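PDB 5ZNT: chitin deacetylase 1, which hydrolyses the N-acetamido groups of N-acetyl-D-glucosamine residues in chitin, yielding chitosan and acetate, as a zinc-dependent enzyme of the carbohydrate esterase 4 family. Local coordinates for residues S79-N84 with V365-L370; E132-I137 with L357-R362. All blocks are in the same frame, centred on the assembly; numbering follows the deposited sequence.

Interactions 1 and 2 lie about 11 Å apart, centre to centre, and tie segments near the C-terminus to a loop and a helix end within the deacetylase family region. Interaction 1 joins the loop after strand 75-78 to the tail 365-370; interaction 2 joins the end of helix 117-134 to strand 355-359 and the turn after it. Both are partly buried, but interaction 1 includes one exposed residue, Tyr-82, and interaction 2 none. Aromatic rings around one histidine dominate the first, whereas the second centres on a helix-end carbonyl held by a threonine and a water. Pro-368 packs on Phe-134 and His-80 on Leu-357, and Asn-84 of interaction 1 carries a sugar that Gln-358 of interaction 2 touches.

Interaction 1 of 2, residues S79-N84 with V365-L370; sequences SHKYTN and VNYPWL. With NAG (2-acetamido-2-deoxy-beta-D-glucopyranose), chain B.
His-80 opens a type II beta turn running to Thr-83 and is the centre of an aromatic cluster with Tyr-367 and Trp-369, joining the loop after strand 75-78 of the deacetylase domain to the C-terminal tail. With CG anti to the backbone N (chi1 174°), its ring is directed at the tail, and NE2 donates to Pro-368 O at 2.9 Å. That bond is bent, 133° at the hydrogen, with the donor lying above the carbonyl plane. ND1 is hydrogen-bonded to Tyr-85 OH, so the ring is fixed from two sides. Tyr-367 comes from the opposite direction and sets its OH over one face of the imidazole; the planes are 19° apart, but the rings are slid so far that they barely overlap. Trp-369 instead meets the imidazole rim to rim, with CE3 3.7 Å from His-80 CD2. With an alanine here, Pro-368 O would probably lose this donor and the two aromatic side chains would be left facing a gap.

Lys-81 follows, its chain extended and crossing Tyr-367 at about a right angle, with CG 3.8 Å from Tyr-367 OH. The same CG sits over the centre of one face of the Tyr-82 ring, while NZ ends in a salt bridge with Glu-353. The CB of Tyr-82 points away from the tail. Thr-83 closes the turn, its N hydrogen-bonded to His-80 O at 3.0 Å, and its OG1 donates to Ser-79 O at 2.6 Å in a nearly linear approach to the carbonyl. Asn-84 is the N-cap of helix 85-93, its OD1 taking the N-H of Ala-87. Its other amide atom, ND2, carries the N-linked sugar: it is joined to NAG C1 at 1.4 Å and donates to NAG O7 at 2.8 Å.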
ATOM      1  N   SER A  79       4.556  -8.423  -5.613  1.00 14.41           N
ATOM      2  CA  SER A  79       5.499  -8.634  -6.701  1.00 15.55           C
ATOM      3  C   SER A  79       5.345 -10.065  -7.220  1.00 13.06           C
ATOM      4  O   SER A  79       4.903 -10.952  -6.492  1.00 15.50           O
ATOM      5  CB  SER A  79       6.949  -8.386  -6.230  1.00 15.37           C
ATOM      6  OG  SER A  79       7.275  -9.243  -5.126  1.00 19.71           O
ATOM      7  N   HIS A  80       5.751 -10.290  -8.481  1.00 14.45           N
ATOM      8  CA  HIS A  80       5.380 -11.522  -9.189  1.00 13.31           C
ATOM      9  C   HIS A  80       6.172 -12.736  -8.717  1.00 16.06           C
ATOM     10  O   HIS A  80       5.593 -13.792  -8.451  1.00 15.32           O
ATOM     11  CB  HIS A  80       5.564 -11.318 -10.698  1.00 13.68           C
ATOM     12  CG  HIS A  80       5.351 -12.556 -11.530  1.00 19.02           C
ATOM     13  ND1 HIS A  80       4.261 -13.394 -11.376  1.00 14.95           N
ATOM     14  CD2 HIS A  80       6.087 -13.078 -12.540  1.00 17.54           C
ATOM     15  CE1 HIS A  80       4.334 -14.375 -12.264  1.00 15.89           C
ATOM     16  NE2 HIS A  80       5.431 -14.206 -12.985  1.00 18.90           N
ATOM     17  N   LYS A  81       7.509 -12.639  -8.650  1.00 17.43           N
ATOM     18  CA  LYS A  81       8.291 -13.867  -8.577  1.00 16.01           C
ATOM     19  C   LYS A  81       8.013 -14.597  -7.273  1.00 16.33           C
ATOM     20  O   LYS A  81       8.054 -14.003  -6.188  1.00 15.51           O
ATOM     21  CB  LYS A  81       9.799 -13.580  -8.723  1.00 18.92           C
ATOM     22  CG  LYS A  81      10.604 -14.777  -9.250  1.00 16.58           C
ATOM     23  CD  LYS A  81      12.128 -14.419  -9.315  1.00 18.71           C
ATOM     24  CE  LYS A  81      12.919 -15.495 -10.026  1.00 25.68           C
ATOM     25  NZ  LYS A  81      14.370 -15.098 -10.232  1.00 24.53           N
ATOM     26  N   TYR A  82       7.712 -15.896  -7.390  1.00 14.53           N
ATOM     27  CA  TYR A  82       7.394 -16.807  -6.294  1.00 14.70           C
ATOM     28  C   TYR A  82       6.027 -16.570  -5.671  1.00 18.68           C
ATOM     29  O   TYR A  82       5.723 -17.161  -4.634  1.00 18.13           O
ATOM     30  CB  TYR A  82       8.449 -16.767  -5.182  1.00 16.43           C
ATOM     31  CG  TYR A  82       9.874 -16.873  -5.696  1.00 21.07           C
ATOM     32  CD1 TYR A  82      10.295 -17.995  -6.428  1.00 19.36           C
ATOM     33  CD2 TYR A  82      10.803 -15.863  -5.437  1.00 16.43           C
ATOM     34  CE1 TYR A  82      11.631 -18.093  -6.892  1.00 24.03           C
ATOM     35  CE2 TYR A  82      12.114 -15.948  -5.894  1.00 20.32           C
ATOM     36  CZ  TYR A  82      12.529 -17.063  -6.611  1.00 22.43           C
ATOM     37  OH  TYR A  82      13.841 -17.123  -7.064  1.00 23.90           O
ATOM     38  N   THR A  83       5.181 -15.741  -6.264  1.00 15.54           N
ATOM     39  CA  THR A  83       3.888 -15.484  -5.655  1.00 14.85           C
ATOM     40  C   THR A  83       2.930 -16.633  -5.938  1.00 17.98           C
ATOM     41  O   THR A  83       2.985 -17.263  -6.996  1.00 16.89           O
ATOM     42  CB  THR A  83       3.336 -14.157  -6.158  1.00 17.20           C
ATOM     43  OG1 THR A  83       3.978 -13.134  -5.409  1.00 12.16           O
ATOM     44  CG2 THR A  83       1.800 -14.034  -5.995  1.00 12.90           C
ATOM     45  N   ASN A  84       2.105 -16.942  -4.946  1.00 16.27           N
ATOM     46  CA  ASN A  84       1.062 -17.957  -5.033  1.00 18.95           C
ATOM     47  C   ASN A  84      -0.239 -17.228  -5.354  1.00 18.00           C
ATOM     48  O   ASN A  84      -0.787 -16.523  -4.499  1.00 17.53           O
ATOM     49  CB  ASN A  84       1.032 -18.705  -3.708  1.00 19.33           C
ATOM     50  CG  ASN A  84      -0.111 -19.682  -3.573  1.00 22.78           C
ATOM     51  OD1 ASN A  84      -1.144 -19.608  -4.251  1.00 17.43           O
ATOM     52  ND2 ASN A  84       0.082 -20.618  -2.663  1.00 23.19           N
ATOM     53  N   VAL A 365       1.230 -22.012 -20.679  1.00 16.48           N
ATOM     54  CA  VAL A 365       2.311 -22.761 -21.333  1.00 17.07           C
ATOM     55  C   VAL A 365       3.701 -22.223 -21.007  1.00 25.12           C
ATOM     56  O   VAL A 365       4.692 -22.942 -21.190  1.00 24.46           O
ATOM     57  CB  VAL A 365       2.149 -22.824 -22.869  1.00 26.43           C
ATOM     58  CG1 VAL A 365       0.778 -23.439 -23.250  1.00 24.85           C
ATOM     59  CG2 VAL A 365       2.334 -21.493 -23.520  1.00 21.54           C
ATOM     60  N   ASN A 366       3.793 -20.988 -20.517  1.00 20.61           N
ATOM     61  CA  ASN A 366       5.028 -20.236 -20.328  1.00 22.33           C
ATOM     62  C   ASN A 366       4.979 -19.576 -18.949  1.00 21.23           C
ATOM     63  O   ASN A 366       3.899 -19.211 -18.479  1.00 18.37           O
ATOM     64  CB  ASN A 366       5.100 -19.179 -21.476  1.00 23.20           C
ATOM     65  CG  ASN A 366       6.400 -18.446 -21.550  1.00 33.80           C
ATOM     66  OD1 ASN A 366       7.474 -19.031 -21.441  1.00 39.31           O
ATOM     67  ND2 ASN A 366       6.317 -17.128 -21.733  1.00 30.42           N
ATOM     68  N   TYR A 367       6.125 -19.391 -18.301  1.00 20.65           N
ATOM     69  CA  TYR A 367       6.149 -18.611 -17.056  1.00 18.61           C
ATOM     70  C   TYR A 367       5.914 -17.120 -17.341  1.00 15.52           C
ATOM     71  O   TYR A 367       6.694 -16.514 -18.087  1.00 19.21           O
ATOM     72  CB  TYR A 367       7.482 -18.792 -16.344  1.00 19.69           C
ATOM     73  CG  TYR A 367       7.554 -18.029 -15.059  1.00 20.58           C
ATOM     74  CD1 TYR A 367       6.661 -18.295 -14.025  1.00 19.19           C
ATOM     75  CD2 TYR A 367       8.516 -17.062 -14.871  1.00 24.25           C
ATOM     76  CE1 TYR A 367       6.721 -17.599 -12.835  1.00 22.50           C
ATOM     77  CE2 TYR A 367       8.599 -16.370 -13.674  1.00 22.87           C
ATOM     78  CZ  TYR A 367       7.698 -16.636 -12.680  1.00 22.15           C
ATOM     79  OH  TYR A 367       7.779 -15.921 -11.513  1.00 23.71           O
ATOM     80  N   PRO A 368       4.864 -16.496 -16.805  1.00 18.94           N
ATOM     81  CA  PRO A 368       4.620 -15.067 -17.090  1.00 16.80           C
ATOM     82  C   PRO A 368       5.815 -14.207 -16.709  1.00 17.28           C
ATOM     83  O   PRO A 368       6.452 -14.433 -15.676  1.00 16.91           O
ATOM     84  CB  PRO A 368       3.400 -14.728 -16.225  1.00 18.23           C
ATOM     85  CG  PRO A 368       2.696 -16.089 -16.046  1.00 17.68           C
ATOM     86  CD  PRO A 368       3.821 -17.094 -15.954  1.00 15.39           C
ATOM     87  N   TRP A 369       6.117 -13.223 -17.556  1.00 15.04           N
ATOM     88  CA  TRP A 369       7.158 -12.240 -17.263  1.00 16.09           C
ATOM     89  C   TRP A 369       6.883 -10.985 -18.085  1.00 16.09           C
ATOM     90  O   TRP A 369       5.807 -10.830 -18.680  1.00 16.12           O
ATOM     91  CB  TRP A 369       8.560 -12.827 -17.524  1.00 16.73           C
ATOM     92  CG  TRP A 369       9.711 -12.157 -16.713  1.00 17.80           C
ATOM     93  CD1 TRP A 369      10.696 -11.320 -17.198  1.00 19.05           C
ATOM     94  CD2 TRP A 369       9.965 -12.293 -15.304  1.00 16.86           C
ATOM     95  NE1 TRP A 369      11.545 -10.934 -16.170  1.00 17.44           N
ATOM     96  CE2 TRP A 369      11.132 -11.530 -15.008  1.00 17.26           C
ATOM     97  CE3 TRP A 369       9.325 -12.987 -14.267  1.00 17.03           C
ATOM     98  CZ2 TRP A 369      11.649 -11.420 -13.715  1.00 18.37           C
ATOM     99  CZ3 TRP A 369       9.853 -12.899 -12.971  1.00 17.03           C
ATOM    100  CH2 TRP A 369      11.013 -12.117 -12.711  1.00 16.57           C
ATOM    101  N   LEU A 370       7.864 -10.080 -18.120  1.00 16.27           N
ATOM    102  CA  LEU A 370       7.685  -8.751 -18.722  1.00 17.93           C
ATOM    103  C   LEU A 370       7.100  -8.812 -20.129  1.00 20.76           C
ATOM    104  O   LEU A 370       6.183  -8.053 -20.465  1.00 18.16           O
ATOM    105  CB  LEU A 370       9.033  -8.023 -18.789  1.00 18.74           C
ATOM    106  CG  LEU A 370       9.596  -7.360 -17.538  1.00 22.15           C
ATOM    107  CD1 LEU A 370      11.017  -6.858 -17.863  1.00 22.80           C
ATOM    108  CD2 LEU A 370       8.688  -6.216 -17.125  1.00 20.47           C
TER
HETATM  109  C1  NAG B   1      -0.919 -21.591  -2.367  1.00 26.92           C
HETATM  110  C2  NAG B   1      -0.479 -22.734  -1.475  1.00 31.97           C
HETATM  111  C3  NAG B   1      -1.671 -23.651  -1.200  1.00 35.65           C
HETATM  112  C4  NAG B   1      -2.865 -22.849  -0.683  1.00 40.16           C
HETATM  113  C5  NAG B   1      -3.116 -21.623  -1.556  1.00 29.40           C
HETATM  114  C6  NAG B   1      -4.153 -20.683  -0.987  1.00 30.56           C
HETATM  115  C7  NAG B   1       1.903 -23.090  -2.001  1.00 34.16           C
HETATM  116  C8  NAG B   1       2.901 -24.055  -2.572  1.00 36.63           C
HETATM  117  N2  NAG B   1       0.630 -23.491  -2.030  1.00 29.39           N
HETATM  118  O3  NAG B   1      -1.252 -24.634  -0.264  1.00 45.62           O
HETATM  119  O4  NAG B   1      -4.077 -23.572  -0.861  1.00 57.53           O
HETATM  120  O5  NAG B   1      -1.912 -20.870  -1.724  1.00 25.70           O
HETATM  121  O6  NAG B   1      -3.824 -20.315   0.346  1.00 37.57           O
HETATM  122  O7  NAG B   1       2.236 -21.979  -1.562  1.00 34.35           O

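Interaction 2 of 2, residues E132-I137 with L357-R362; sequences EKFSNI and LQTCLR. With NAG (2-acetamido-2-deoxy-beta-D-glucopyranose), chain D; NAG (2-acetamido-2-deoxy-beta-D-glucopyranose), chain B.
Phe-134 O, at the end of helix 117-134, is gripped twice: Thr-359 OG1 donates to it at 2.8 Å, and a water donates to it at 2.9 Å. The helix stops here in a Schellman motif, with Asn-136 at positive phi. Thr-359 ends one strand of a two-stranded antiparallel sheet and begins an ST turn. The threonine bond lies in the carbonyl plane on a lone pair, with a C=O...O angle of 129°. Lying anti to the backbone N (chi1 177°), OG1 is placed where it can donate to the helix end and also accept from Leu-361 N at 3.0 Å, so one hydroxyl both shapes the turn and ties it to the helix. The water completes a second bridge by accepting from Cys-360 N at 2.9 Å, and Cys-360 is itself anchored by its disulfide to Cys-337.

Apolar groups pack beside this polar centre. The Phe-134 ring presents an edge to Thr-359 OG1 and also meets two leucine methyls, Leu-357 CD2 and Leu-361 CD2, each 4.3 Å from its CD1. Lys-133 lays CG over the centre of one face of that ring and brings the same carbon to 3.7 Å from Leu-361 CD2. The extended Lys-133 chain ends with NZ hydrogen-bonded to Thr-374 O and in a salt bridge with Asp-376.

Sugars flank the junction. Asn-136 packs its CB toward Leu-361, while its ND2 bears an N-linked NAG at C1, 1.4 Å away. The CB of Gln-358 points away from the helix, and the chain, bent at chi2, brings NE2 to 3.5 Å from the acetyl methyl C8 of the NAG on Asn-84.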
ATOM      1  N   GLU A 132      -4.780 -10.193 -12.324  1.00 17.38           N
ATOM      2  CA  GLU A 132      -6.168 -10.303 -12.770  1.00 21.02           C
ATOM      3  C   GLU A 132      -6.423 -11.659 -13.405  1.00 22.26           C
ATOM      4  O   GLU A 132      -7.468 -12.288 -13.155  1.00 20.49           O
ATOM      5  CB  GLU A 132      -6.505  -9.167 -13.741  1.00 16.92           C
ATOM      6  CG  GLU A 132      -6.587  -7.783 -13.044  1.00 20.55           C
ATOM      7  CD  GLU A 132      -6.903  -6.622 -14.009  1.00 25.07           C
ATOM      8  OE1 GLU A 132      -6.879  -6.818 -15.231  1.00 30.98           O
ATOM      9  OE2 GLU A 132      -7.171  -5.498 -13.545  1.00 26.40           O
ATOM     10  N   LYS A 133      -5.455 -12.158 -14.187  1.00 17.00           N
ATOM     11  CA  LYS A 133      -5.616 -13.483 -14.776  1.00 17.17           C
ATOM     12  C   LYS A 133      -5.486 -14.591 -13.734  1.00 19.78           C
ATOM     13  O   LYS A 133      -6.427 -15.367 -13.528  1.00 19.96           O
ATOM     14  CB  LYS A 133      -4.610 -13.720 -15.902  1.00 15.47           C
ATOM     15  CG  LYS A 133      -4.723 -15.148 -16.471  1.00 16.93           C
ATOM     16  CD  LYS A 133      -3.921 -15.312 -17.770  1.00 17.02           C
ATOM     17  CE  LYS A 133      -3.949 -16.807 -18.217  1.00 21.62           C
ATOM     18  NZ  LYS A 133      -3.189 -16.967 -19.507  1.00 22.20           N
ATOM     19  N   PHE A 134      -4.319 -14.717 -13.094  1.00 15.27           N
ATOM     20  CA  PHE A 134      -4.077 -15.919 -12.299  1.00 15.86           C
ATOM     21  C   PHE A 134      -4.734 -15.904 -10.935  1.00 17.41           C
ATOM     22  O   PHE A 134      -4.843 -16.972 -10.322  1.00 18.48           O
ATOM     23  CB  PHE A 134      -2.579 -16.182 -12.197  1.00 14.56           C
ATOM     24  CG  PHE A 134      -2.008 -16.533 -13.523  1.00 16.94           C
ATOM     25  CD1 PHE A 134      -2.251 -17.798 -14.072  1.00 17.38           C
ATOM     26  CD2 PHE A 134      -1.356 -15.568 -14.286  1.00 15.54           C
ATOM     27  CE1 PHE A 134      -1.777 -18.134 -15.335  1.00 19.33           C
ATOM     28  CE2 PHE A 134      -0.879 -15.886 -15.563  1.00 17.58           C
ATOM     29  CZ  PHE A 134      -1.085 -17.176 -16.084  1.00 18.08           C
ATOM     30  N   SER A 135      -5.202 -14.751 -10.459  1.00 17.48           N
ATOM     31  CA  SER A 135      -6.055 -14.703  -9.272  1.00 14.39           C
ATOM     32  C   SER A 135      -7.523 -14.497  -9.639  1.00 19.65           C
ATOM     33  O   SER A 135      -8.358 -14.351  -8.739  1.00 19.30           O
ATOM     34  CB  SER A 135      -5.597 -13.581  -8.327  1.00 17.72           C
ATOM     35  OG  SER A 135      -4.317 -13.899  -7.789  1.00 17.45           O
ATOM     36  N   ASN A 136      -7.841 -14.429 -10.932  1.00 19.38           N
ATOM     37  CA  ASN A 136      -9.218 -14.301 -11.414  1.00 20.98           C
ATOM     38  C   ASN A 136      -9.945 -13.146 -10.718  1.00 24.15           C
ATOM     39  O   ASN A 136     -11.002 -13.295 -10.105  1.00 24.35           O
ATOM     40  CB  ASN A 136      -9.976 -15.618 -11.243  1.00 25.39           C
ATOM     41  CG  ASN A 136     -11.314 -15.612 -11.979  1.00 28.28           C
ATOM     42  OD1 ASN A 136     -11.527 -14.814 -12.891  1.00 26.42           O
ATOM     43  ND2 ASN A 136     -12.212 -16.495 -11.583  1.00 35.62           N
ATOM     44  N   ILE A 137      -9.334 -11.975 -10.800  1.00 23.57           N
ATOM     45  CA  ILE A 137      -9.915 -10.769 -10.233  1.00 22.94           C
ATOM     46  C   ILE A 137     -10.498  -9.987 -11.393  1.00 25.27           C
ATOM     47  O   ILE A 137      -9.776  -9.588 -12.317  1.00 22.83           O
ATOM     48  CB  ILE A 137      -8.874  -9.966  -9.439  1.00 25.06           C
ATOM     49  CG1 ILE A 137      -8.451 -10.791  -8.213  1.00 21.58           C
ATOM     50  CG2 ILE A 137      -9.448  -8.573  -9.050  1.00 21.31           C
ATOM     51  CD1 ILE A 137      -7.281 -10.188  -7.412  1.00 23.63           C
ATOM     52  N   LEU A 357       4.214 -21.796  -9.820  1.00 21.11           N
ATOM     53  CA  LEU A 357       3.157 -20.807  -9.739  1.00 19.62           C
ATOM     54  C   LEU A 357       1.885 -21.551  -9.390  1.00 23.71           C
ATOM     55  O   LEU A 357       1.467 -22.445 -10.137  1.00 22.56           O
ATOM     56  CB  LEU A 357       3.015 -20.056 -11.064  1.00 19.90           C
ATOM     57  CG  LEU A 357       2.106 -18.831 -11.054  1.00 19.47           C
ATOM     58  CD1 LEU A 357       2.589 -17.848 -12.132  1.00 18.12           C
ATOM     59  CD2 LEU A 357       0.659 -19.225 -11.320  1.00 18.17           C
ATOM     60  N   GLN A 358       1.275 -21.207  -8.264  1.00 17.07           N
ATOM     61  CA  GLN A 358       0.029 -21.846  -7.870  1.00 19.38           C
ATOM     62  C   GLN A 358      -1.146 -20.952  -8.266  1.00 23.42           C
ATOM     63  O   GLN A 358      -1.093 -19.726  -8.104  1.00 19.24           O
ATOM     64  CB  GLN A 358       0.019 -22.147  -6.368  1.00 24.33           C
ATOM     65  CG  GLN A 358       1.211 -22.965  -5.870  1.00 22.41           C
ATOM     66  CD  GLN A 358       2.468 -22.104  -5.729  1.00 27.88           C
ATOM     67  OE1 GLN A 358       2.383 -20.872  -5.647  1.00 24.73           O
ATOM     68  NE2 GLN A 358       3.640 -22.744  -5.732  1.00 23.83           N
ATOM     69  N   THR A 359      -2.190 -21.568  -8.823  1.00 20.88           N
ATOM     70  CA  THR A 359      -3.351 -20.853  -9.330  1.00 17.94           C
ATOM     71  C   THR A 359      -4.519 -21.829  -9.428  1.00 26.91           C
ATOM     72  O   THR A 359      -4.322 -23.030  -9.649  1.00 24.30           O
ATOM     73  CB  THR A 359      -3.067 -20.226 -10.703  1.00 20.01           C
ATOM     74  OG1 THR A 359      -4.243 -19.591 -11.213  1.00 18.03           O
ATOM     75  CG2 THR A 359      -2.618 -21.291 -11.717  1.00 17.16           C
ATOM     76  N   CYS A 360      -5.736 -21.296  -9.300  1.00 22.34           N
ATOM     77  CA  CYS A 360      -6.917 -22.112  -9.565  1.00 26.20           C
ATOM     78  C   CYS A 360      -7.136 -22.317 -11.052  1.00 30.52           C
ATOM     79  O   CYS A 360      -7.910 -23.201 -11.439  1.00 27.92           O
ATOM     80  CB  CYS A 360      -8.164 -21.471  -8.950  1.00 24.26           C
ATOM     81  SG  CYS A 360      -8.154 -21.458  -7.159  1.00 30.87           S
ATOM     82  N   LEU A 361      -6.493 -21.509 -11.885  1.00 24.00           N
ATOM     83  CA  LEU A 361      -6.577 -21.683 -13.325  1.00 27.69           C
ATOM     84  C   LEU A 361      -5.722 -22.868 -13.766  1.00 26.91           C
ATOM     85  O   LEU A 361      -4.809 -23.299 -13.058  1.00 22.36           O
ATOM     86  CB  LEU A 361      -6.096 -20.425 -14.051  1.00 25.43           C
ATOM     87  CG  LEU A 361      -7.054 -19.286 -14.353  1.00 27.25           C
ATOM     88  CD1 LEU A 361      -7.520 -18.621 -13.061  1.00 27.03           C
ATOM     89  CD2 LEU A 361      -6.317 -18.298 -15.268  1.00 22.98           C
ATOM     90  N   ARG A 362      -6.024 -23.393 -14.963  1.00 25.64           N
ATOM     91  CA  ARG A 362      -5.106 -24.333 -15.596  1.00 25.39           C
ATOM     92  C   ARG A 362      -3.763 -23.654 -15.840  1.00 22.94           C
ATOM     93  O   ARG A 362      -3.681 -22.437 -16.023  1.00 23.16           O
ATOM     94  CB  ARG A 362      -5.664 -24.841 -16.933  1.00 30.90           C
ATOM     95  CG  ARG A 362      -6.005 -23.693 -17.850  1.00 42.04           C
ATOM     96  CD  ARG A 362      -5.749 -23.908 -19.357  1.00 47.65           C
ATOM     97  NE  ARG A 362      -6.241 -22.722 -20.074  1.00 49.25           N
ATOM     98  CZ  ARG A 362      -5.555 -22.031 -20.982  1.00 49.29           C
ATOM     99  NH1 ARG A 362      -4.335 -22.409 -21.352  1.00 49.98           N
ATOM    100  NH2 ARG A 362      -6.106 -20.960 -21.536  1.00 53.78           N
TER
HETATM  101  C1  NAG D 604     -13.513 -16.579 -12.210  1.00 44.77           C
HETATM  102  C2  NAG D 604     -13.604 -17.905 -13.003  1.00 52.51           C
HETATM  103  C3  NAG D 604     -15.055 -18.234 -13.385  1.00 53.45           C
HETATM  104  C4  NAG D 604     -15.984 -18.121 -12.187  1.00 50.49           C
HETATM  105  C5  NAG D 604     -15.833 -16.731 -11.592  1.00 61.15           C
HETATM  106  C6  NAG D 604     -16.699 -16.505 -10.376  1.00 54.94           C
HETATM  107  C7  NAG D 604     -11.808 -18.699 -14.488  1.00 49.61           C
HETATM  108  C8  NAG D 604     -11.062 -18.452 -15.770  1.00 43.82           C
HETATM  109  N2  NAG D 604     -12.779 -17.826 -14.199  1.00 50.73           N
HETATM  110  O3  NAG D 604     -15.115 -19.554 -13.915  1.00 63.70           O
HETATM  111  O4  NAG D 604     -17.334 -18.342 -12.581  1.00 65.17           O
HETATM  112  O5  NAG D 604     -14.475 -16.567 -11.169  1.00 49.28           O
HETATM  113  O6  NAG D 604     -16.628 -17.607  -9.481  1.00 63.91           O
HETATM  114  O7  NAG D 604     -11.538 -19.642 -13.746  1.00 53.44           O
HETATM  115  C1  NAG B   1      -0.919 -21.591  -2.367  1.00 26.92           C
HETATM  116  C2  NAG B   1      -0.479 -22.734  -1.475  1.00 31.97           C
HETATM  117  C3  NAG B   1      -1.671 -23.651  -1.200  1.00 35.65           C
HETATM  118  C4  NAG B   1      -2.865 -22.849  -0.683  1.00 40.16           C
HETATM  119  C5  NAG B   1      -3.116 -21.623  -1.556  1.00 29.40           C
HETATM  120  C6  NAG B   1      -4.153 -20.683  -0.987  1.00 30.56           C
HETATM  121  C7  NAG B   1       1.903 -23.090  -2.001  1.00 34.16           C
HETATM  122  C8  NAG B   1       2.901 -24.055  -2.572  1.00 36.63           C
HETATM  123  N2  NAG B   1       0.630 -23.491  -2.030  1.00 29.39           N
HETATM  124  O3  NAG B   1      -1.252 -24.634  -0.264  1.00 45.62           O
HETATM  125  O4  NAG B   1      -4.077 -23.572  -0.861  1.00 57.53           O
HETATM  126  O5  NAG B   1      -1.912 -20.870  -1.724  1.00 25.70           O
HETATM  127  O6  NAG B   1      -3.824 -20.315   0.346  1.00 37.57           O
HETATM  128  O7  NAG B   1       2.236 -21.979  -1.562  1.00 34.35           O
HETATM  129  O   HOH W   1      -6.043 -18.617  -8.260  1.00 23.19           O